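Local coordinates for Old Yellow Enzyme (PDB 6AGZ), which probably reduces the carbon-carbon double bond of enone compounds asymmetrically, using a bound flavin mononucleotide inside a TIM barrel, at residues Y192-K204 with G248-F262. Sequence-based numbering, arbitrary orientation.
Sequences YLLDQFIQTTANK and GSGGVDAEVHPIAQF
Q199, just past the end of helix 193-198, reaches into the bend of 248-262 and ties together two of the excursions that follow successive strands of a TIM barrel, 183-187 and 236-240. It illustrates how one buried amide can serve several partners. A bend at chi2 (-70°) turns the amide toward G250, whose N donates to Q199 OE1 over 3.1 Å, from well above the carbonyl plane. Q199 NE2 gives a nearly straight bond to D195 OD1, which lies in the Q199 amide plane, and this pins the amide's rotation. D195 OD2 in turn accepts from S249 OG at 2.8 Å and from G191 N. Apolar packing is close here: I198 CG2 packs against both Q261 CG, 3.5 Å away, and F262 CZ. Polar D195 OD1 and Q199 NE2 meet the F262 ring at its edge, near its plane. The amide of Q261 is held by R216 and I213.

Toward solvent the grip slackens at exposed E255. Buried T200 packs OG1 on A254 CB, but its bond from E255 N is weak. Partly exposed T201 keeps one firm link: its OG1 donates to G248 O over 2.8 Å, the donor tilted 19° from the G248 carbonyl plane.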
ATOM      1  N   TYR A 192       2.842 -10.350  18.323  1.00 12.30           N
ATOM      2  CA  TYR A 192       2.889 -11.751  18.714  1.00 14.57           C
ATOM      3  C   TYR A 192       3.533 -12.546  17.576  1.00 17.17           C
ATOM      4  O   TYR A 192       4.009 -11.972  16.593  1.00 20.00           O
ATOM      5  CB  TYR A 192       1.493 -12.225  19.116  1.00 14.81           C
ATOM      6  CG  TYR A 192       0.948 -11.461  20.309  1.00 16.09           C
ATOM      7  CD1 TYR A 192       0.002 -10.456  20.147  1.00 16.94           C
ATOM      8  CD2 TYR A 192       1.407 -11.725  21.595  1.00 16.82           C
ATOM      9  CE1 TYR A 192      -0.486  -9.748  21.235  1.00 17.33           C
ATOM     10  CE2 TYR A 192       0.925 -11.022  22.688  1.00 15.82           C
ATOM     11  CZ  TYR A 192      -0.020 -10.036  22.502  1.00 18.17           C
ATOM     12  OH  TYR A 192      -0.503  -9.335  23.584  1.00 18.53           O
ATOM     13  N   LEU A 193       3.552 -13.880  17.696  1.00 15.81           N
ATOM     14  CA  LEU A 193       4.463 -14.705  16.899  1.00 15.79           C
ATOM     15  C   LEU A 193       4.367 -14.411  15.404  1.00 14.90           C
ATOM     16  O   LEU A 193       5.378 -14.128  14.748  1.00 14.26           O
ATOM     17  CB  LEU A 193       4.197 -16.189  17.155  1.00 14.23           C
ATOM     18  CG  LEU A 193       5.192 -17.086  16.408  1.00 14.73           C
ATOM     19  CD1 LEU A 193       6.552 -17.080  17.095  1.00 14.21           C
ATOM     20  CD2 LEU A 193       4.674 -18.505  16.242  1.00 16.15           C
ATOM     21  N   LEU A 194       3.160 -14.488  14.844  1.00 15.33           N
ATOM     22  CA  LEU A 194       3.014 -14.309  13.402  1.00 15.87           C
ATOM     23  C   LEU A 194       3.427 -12.906  12.979  1.00 15.79           C
ATOM     24  O   LEU A 194       4.112 -12.729  11.962  1.00 16.80           O
ATOM     25  CB  LEU A 194       1.578 -14.603  12.979  1.00 16.74           C
ATOM     26  CG  LEU A 194       0.989 -15.912  13.504  1.00 17.48           C
ATOM     27  CD1 LEU A 194      -0.261 -16.231  12.737  1.00 17.29           C
ATOM     28  CD2 LEU A 194       1.974 -17.063  13.402  1.00 18.28           C
ATOM     29  N   ASP A 195       3.024 -11.894  13.753  1.00 15.58           N
ATOM     30  CA  ASP A 195       3.493 -10.539  13.493  1.00 16.30           C
ATOM     31  C   ASP A 195       5.013 -10.471  13.567  1.00 13.93           C
ATOM     32  O   ASP A 195       5.653  -9.816  12.736  1.00 13.68           O
ATOM     33  CB  ASP A 195       2.854  -9.564  14.482  1.00 18.13           C
ATOM     34  CG  ASP A 195       2.934  -8.125  14.014  1.00 19.23           C
ATOM     35  OD1 ASP A 195       2.850  -7.894  12.790  1.00 20.75           O
ATOM     36  OD2 ASP A 195       3.079  -7.226  14.869  1.00 20.31           O
ATOM     37  N   GLN A 196       5.609 -11.154  14.551  1.00 13.07           N
ATOM     38  CA  GLN A 196       7.065 -11.207  14.646  1.00 14.92           C
ATOM     39  C   GLN A 196       7.682 -11.751  13.365  1.00 16.60           C
ATOM     40  O   GLN A 196       8.729 -11.267  12.916  1.00 19.23           O
ATOM     41  CB  GLN A 196       7.489 -12.058  15.843  1.00 15.03           C
ATOM     42  CG  GLN A 196       7.039 -11.520  17.186  1.00 15.37           C
ATOM     43  CD  GLN A 196       7.073 -12.576  18.273  1.00 17.76           C
ATOM     44  OE1 GLN A 196       7.853 -13.526  18.209  1.00 17.36           O
ATOM     45  NE2 GLN A 196       6.218 -12.419  19.277  1.00 19.10           N
ATOM     46  N   PHE A 197       7.053 -12.761  12.759  1.00 14.88           N
ATOM     47  CA  PHE A 197       7.536 -13.236  11.467  1.00 14.89           C
ATOM     48  C   PHE A 197       7.327 -12.196  10.375  1.00 14.67           C
ATOM     49  O   PHE A 197       8.122 -12.123   9.431  1.00 13.10           O
ATOM     50  CB  PHE A 197       6.854 -14.552  11.092  1.00 13.32           C
ATOM     51  CG  PHE A 197       7.566 -15.768  11.610  1.00 12.77           C
ATOM     52  CD1 PHE A 197       7.342 -16.222  12.899  1.00 12.05           C
ATOM     53  CD2 PHE A 197       8.470 -16.449  10.812  1.00 12.04           C
ATOM     54  CE1 PHE A 197       8.003 -17.337  13.381  1.00 11.35           C
ATOM     55  CE2 PHE A 197       9.134 -17.564  11.286  1.00 10.82           C
ATOM     56  CZ  PHE A 197       8.900 -18.008  12.575  1.00 11.78           C
ATOM     57  N   ILE A 198       6.276 -11.380  10.489  1.00 13.88           N
ATOM     58  CA  ILE A 198       6.020 -10.366   9.470  1.00 13.19           C
ATOM     59  C   ILE A 198       6.986  -9.189   9.598  1.00 13.05           C
ATOM     60  O   ILE A 198       7.400  -8.606   8.588  1.00 11.29           O
ATOM     61  CB  ILE A 198       4.553  -9.904   9.551  1.00 12.67           C
ATOM     62  CG1 ILE A 198       3.606 -11.071   9.271  1.00 12.10           C
ATOM     63  CG2 ILE A 198       4.283  -8.769   8.579  1.00 12.24           C
ATOM     64  CD1 ILE A 198       2.149 -10.736   9.498  1.00  8.63           C
ATOM     65  N   GLN A 199       7.373  -8.832  10.821  1.00 12.29           N
ATOM     66  CA  GLN A 199       8.087  -7.583  11.066  1.00 14.14           C
ATOM     67  C   GLN A 199       9.578  -7.721  10.777  1.00 15.44           C
ATOM     68  O   GLN A 199      10.215  -8.696  11.190  1.00 18.92           O
ATOM     69  CB  GLN A 199       7.879  -7.132  12.512  1.00 14.12           C
ATOM     70  CG  GLN A 199       6.434  -6.827  12.871  1.00 13.69           C
ATOM     71  CD  GLN A 199       5.910  -5.572  12.204  1.00 12.82           C
ATOM     72  OE1 GLN A 199       6.682  -4.705  11.790  1.00 13.90           O
ATOM     73  NE2 GLN A 199       4.591  -5.467  12.094  1.00 11.88           N
ATOM     74  N   THR A 200      10.136  -6.730  10.073  1.00 14.35           N
ATOM     75  CA  THR A 200      11.579  -6.689   9.856  1.00 15.40           C
ATOM     76  C   THR A 200      12.338  -6.510  11.163  1.00 16.31           C
ATOM     77  O   THR A 200      13.467  -6.997  11.299  1.00 16.76           O
ATOM     78  CB  THR A 200      11.942  -5.562   8.888  1.00 16.76           C
ATOM     79  OG1 THR A 200      11.414  -4.321   9.373  1.00 18.73           O
ATOM     80  CG2 THR A 200      11.379  -5.840   7.501  1.00 17.01           C
ATOM     81  N   THR A 201      11.740  -5.810  12.133  1.00 16.09           N
ATOM     82  CA  THR A 201      12.402  -5.602  13.416  1.00 17.31           C
ATOM     83  C   THR A 201      12.630  -6.914  14.154  1.00 17.22           C
ATOM     84  O   THR A 201      13.616  -7.051  14.886  1.00 19.18           O
ATOM     85  CB  THR A 201      11.579  -4.651  14.287  1.00 16.92           C
ATOM     86  OG1 THR A 201      10.230  -5.128  14.377  1.00 16.38           O
ATOM     87  CG2 THR A 201      11.581  -3.249  13.696  1.00 17.61           C
ATOM     88  N   ALA A 202      11.737  -7.888  13.974  1.00 18.09           N
ATOM     89  CA  ALA A 202      11.801  -9.137  14.718  1.00 17.93           C
ATOM     90  C   ALA A 202      12.342 -10.307  13.907  1.00 17.18           C
ATOM     91  O   ALA A 202      12.825 -11.277  14.503  1.00 18.27           O
ATOM     92  CB  ALA A 202      10.412  -9.502  15.256  1.00 17.17           C
ATOM     93  N   ASN A 203      12.282 -10.243  12.578  1.00 15.44           N
ATOM     94  CA  ASN A 203      12.626 -11.369  11.715  1.00 16.36           C
ATOM     95  C   ASN A 203      13.929 -11.061  10.982  1.00 16.79           C
ATOM     96  O   ASN A 203      13.943 -10.268  10.034  1.00 17.32           O
ATOM     97  CB  ASN A 203      11.494 -11.657  10.729  1.00 15.64           C
ATOM     98  CG  ASN A 203      11.695 -12.954   9.964  1.00 15.03           C
ATOM     99  OD1 ASN A 203      12.790 -13.511   9.935  1.00 14.80           O
ATOM    100  ND2 ASN A 203      10.628 -13.443   9.340  1.00 12.18           N
ATOM    101  N   LYS A 204      15.016 -11.700  11.417  1.00 16.91           N
ATOM    102  CA  LYS A 204      16.295 -11.639  10.724  1.00 18.94           C
ATOM    103  C   LYS A 204      16.632 -12.948  10.021  1.00 17.89           C
ATOM    104  O   LYS A 204      17.786 -13.150   9.631  1.00 17.56           O
ATOM    105  CB  LYS A 204      17.419 -11.277  11.699  1.00 20.31           C
ATOM    106  CG  LYS A 204      17.097 -10.136  12.645  1.00 22.23           C
ATOM    107  CD  LYS A 204      16.850  -8.835  11.905  1.00 24.62           C
ATOM    108  CE  LYS A 204      16.518  -7.716  12.879  1.00 25.90           C
ATOM    109  NZ  LYS A 204      16.092  -6.471  12.183  1.00 25.36           N
ATOM    110  N   GLY A 248       7.767  -4.134  20.104  1.00 16.22           N
ATOM    111  CA  GLY A 248       8.874  -4.057  19.176  1.00 17.53           C
ATOM    112  C   GLY A 248       8.517  -4.113  17.706  1.00 17.68           C
ATOM    113  O   GLY A 248       9.431  -4.137  16.871  1.00 17.38           O
ATOM    114  N   SER A 249       7.233  -4.137  17.356  1.00 16.22           N
ATOM    115  CA  SER A 249       6.852  -4.108  15.952  1.00 15.51           C
ATOM    116  C   SER A 249       7.246  -2.775  15.326  1.00 15.44           C
ATOM    117  O   SER A 249       7.286  -1.736  15.991  1.00 14.85           O
ATOM    118  CB  SER A 249       5.351  -4.349  15.795  1.00 16.08           C
ATOM    119  OG  SER A 249       5.022  -5.696  16.090  1.00 17.29           O
ATOM    120  N   GLY A 250       7.540  -2.811  14.023  1.00 16.08           N
ATOM    121  CA  GLY A 250       8.161  -1.664  13.386  1.00 17.57           C
ATOM    122  C   GLY A 250       7.206  -0.555  13.000  1.00 17.92           C
ATOM    123  O   GLY A 250       7.593   0.618  13.005  1.00 18.90           O
ATOM    124  N   GLY A 251       5.957  -0.892  12.690  1.00 20.02           N
ATOM    125  CA  GLY A 251       5.029   0.116  12.202  1.00 19.71           C
ATOM    126  C   GLY A 251       5.573   0.813  10.972  1.00 20.46           C
ATOM    127  O   GLY A 251       6.252   0.210  10.134  1.00 21.39           O
ATOM    128  N   VAL A 252       5.278   2.111  10.857  1.00 19.95           N
ATOM    129  CA  VAL A 252       5.779   2.902   9.739  1.00 21.48           C
ATOM    130  C   VAL A 252       7.288   3.084   9.770  1.00 23.70           C
ATOM    131  O   VAL A 252       7.871   3.525   8.772  1.00 22.37           O
ATOM    132  CB  VAL A 252       5.101   4.287   9.704  1.00 21.63           C
ATOM    133  CG1 VAL A 252       3.625   4.144   9.373  1.00 21.66           C
ATOM    134  CG2 VAL A 252       5.289   5.000  11.033  1.00 22.53           C
ATOM    135  N   ASP A 253       7.935   2.770  10.891  1.00 25.72           N
ATOM    136  CA  ASP A 253       9.380   2.902  11.021  1.00 28.76           C
ATOM    137  C   ASP A 253      10.135   1.659  10.573  1.00 27.27           C
ATOM    138  O   ASP A 253      11.370   1.659  10.611  1.00 27.61           O
ATOM    139  CB  ASP A 253       9.752   3.231  12.469  1.00 33.75           C
ATOM    140  CG  ASP A 253       9.316   4.622  12.874  1.00 39.84           C
ATOM    141  OD1 ASP A 253       8.707   4.760  13.956  1.00 42.14           O
ATOM    142  OD2 ASP A 253       9.585   5.576  12.114  1.00 42.31           O
ATOM    143  N   ALA A 254       9.431   0.608  10.164  1.00 25.60           N
ATOM    144  CA  ALA A 254      10.097  -0.585   9.666  1.00 24.06           C
ATOM    145  C   ALA A 254      10.969  -0.253   8.459  1.00 23.72           C
ATOM    146  O   ALA A 254      10.713   0.701   7.719  1.00 22.61           O
ATOM    147  CB  ALA A 254       9.064  -1.650   9.299  1.00 23.99           C
ATOM    148  N   GLU A 255      12.021  -1.056   8.272  1.00 24.24           N
ATOM    149  CA  GLU A 255      12.923  -0.851   7.145  1.00 25.45           C
ATOM    150  C   GLU A 255      12.200  -1.032   5.816  1.00 21.58           C
ATOM    151  O   GLU A 255      12.589  -0.428   4.809  1.00 21.51           O
ATOM    152  CB  GLU A 255      14.115  -1.803   7.266  1.00 30.53           C
ATOM    153  CG  GLU A 255      14.844  -2.123   5.983  1.00 35.75           C
ATOM    154  CD  GLU A 255      15.584  -3.443   6.066  1.00 40.76           C
ATOM    155  OE1 GLU A 255      16.209  -3.871   5.074  1.00 43.09           O
ATOM    156  OE2 GLU A 255      15.550  -4.070   7.148  1.00 42.69           O
ATOM    157  N   VAL A 256      11.129  -1.825   5.798  1.00 18.40           N
ATOM    158  CA  VAL A 256      10.216  -1.905   4.667  1.00 18.71           C
ATOM    159  C   VAL A 256       8.845  -1.457   5.153  1.00 18.31           C
ATOM    160  O   VAL A 256       8.349  -1.962   6.167  1.00 20.12           O
ATOM    161  CB  VAL A 256      10.163  -3.326   4.077  1.00 18.78           C
ATOM    162  CG1 VAL A 256       9.154  -3.391   2.939  1.00 18.59           C
ATOM    163  CG2 VAL A 256      11.539  -3.750   3.590  1.00 20.01           C
ATOM    164  N   HIS A 257       8.243  -0.515   4.434  1.00 17.42           N
ATOM    165  CA  HIS A 257       7.024   0.128   4.908  1.00 16.84           C
ATOM    166  C   HIS A 257       5.896  -0.895   5.046  1.00 16.60           C
ATOM    167  O   HIS A 257       5.774  -1.802   4.215  1.00 16.71           O
ATOM    168  CB  HIS A 257       6.608   1.245   3.947  1.00 15.79           C
ATOM    169  CG  HIS A 257       5.692   2.262   4.552  1.00 14.50           C
ATOM    170  ND1 HIS A 257       4.329   2.080   4.637  1.00 13.69           N
ATOM    171  CD2 HIS A 257       5.944   3.475   5.101  1.00 14.45           C
ATOM    172  CE1 HIS A 257       3.781   3.134   5.213  1.00 14.00           C
ATOM    173  NE2 HIS A 257       4.739   3.996   5.503  1.00 14.32           N
ATOM    174  N   PRO A 258       5.063  -0.784   6.085  1.00 16.61           N
ATOM    175  CA  PRO A 258       3.987  -1.774   6.274  1.00 16.71           C
ATOM    176  C   PRO A 258       2.942  -1.766   5.174  1.00 16.29           C
ATOM    177  O   PRO A 258       2.215  -2.756   5.030  1.00 16.38           O
ATOM    178  CB  PRO A 258       3.379  -1.374   7.626  1.00 17.81           C
ATOM    179  CG  PRO A 258       3.746   0.068   7.797  1.00 18.78           C
ATOM    180  CD  PRO A 258       5.102   0.205   7.175  1.00 17.95           C
ATOM    181  N   ILE A 259       2.828  -0.681   4.404  1.00 15.75           N
ATOM    182  CA  ILE A 259       1.896  -0.677   3.279  1.00 14.11           C
ATOM    183  C   ILE A 259       2.326  -1.694   2.230  1.00 15.59           C
ATOM    184  O   ILE A 259       1.484  -2.327   1.580  1.00 17.17           O
ATOM    185  CB  ILE A 259       1.771   0.747   2.699  1.00 13.30           C
ATOM    186  CG1 ILE A 259       1.016   1.649   3.679  1.00 12.66           C
ATOM    187  CG2 ILE A 259       1.071   0.733   1.349  1.00 11.26           C
ATOM    188  CD1 ILE A 259       0.878   3.085   3.218  1.00 10.77           C
ATOM    189  N   ALA A 260       3.635  -1.890   2.062  1.00 14.89           N
ATOM    190  CA  ALA A 260       4.136  -2.880   1.113  1.00 13.53           C
ATOM    191  C   ALA A 260       4.002  -4.298   1.654  1.00 13.93           C
ATOM    192  O   ALA A 260       3.492  -5.188   0.967  1.00 14.44           O
ATOM    193  CB  ALA A 260       5.595  -2.581   0.766  1.00 13.18           C
ATOM    194  N   GLN A 261       4.474  -4.524   2.879  1.00 15.93           N
ATOM    195  CA  GLN A 261       4.428  -5.853   3.484  1.00 15.29           C
ATOM    196  C   GLN A 261       2.988  -6.330   3.657  1.00 15.54           C
ATOM    197  O   GLN A 261       2.566  -7.339   3.073  1.00 18.12           O
ATOM    198  CB  GLN A 261       5.159  -5.808   4.828  1.00 14.13           C
ATOM    199  CG  GLN A 261       5.226  -7.116   5.583  1.00 14.69           C
ATOM    200  CD  GLN A 261       6.162  -8.120   4.944  1.00 15.66           C
ATOM    201  OE1 GLN A 261       7.378  -7.927   4.919  1.00 16.43           O
ATOM    202  NE2 GLN A 261       5.600  -9.210   4.441  1.00 17.21           N
ATOM    203  N   PHE A 262       2.212  -5.591   4.451  1.00 15.00           N
ATOM    204  CA  PHE A 262       0.819  -5.956   4.676  1.00 12.20           C
ATOM    205  C   PHE A 262      -0.027  -5.743   3.430  1.00 10.76           C
ATOM    206  O   PHE A 262      -1.060  -6.400   3.267  1.00 12.18           O
ATOM    207  CB  PHE A 262       0.261  -5.164   5.856  1.00 13.76           C
ATOM    208  CG  PHE A 262       0.952  -5.458   7.155  1.00 16.22           C
ATOM    209  CD1 PHE A 262       0.444  -6.411   8.021  1.00 18.84           C
ATOM    210  CD2 PHE A 262       2.118  -4.795   7.503  1.00 16.11           C
ATOM    211  CE1 PHE A 262       1.081  -6.690   9.216  1.00 18.80           C
ATOM    212  CE2 PHE A 262       2.759  -5.070   8.696  1.00 16.86           C
ATOM    213  CZ  PHE A 262       2.239  -6.018   9.554  1.00 17.05           C
TER
HETATM  214  O   HOH W   1       5.737  -2.702   9.934  1.00 12.06           O
HETATM  215  O   HOH W   2       3.648  -2.897  12.539  1.00 15.80           O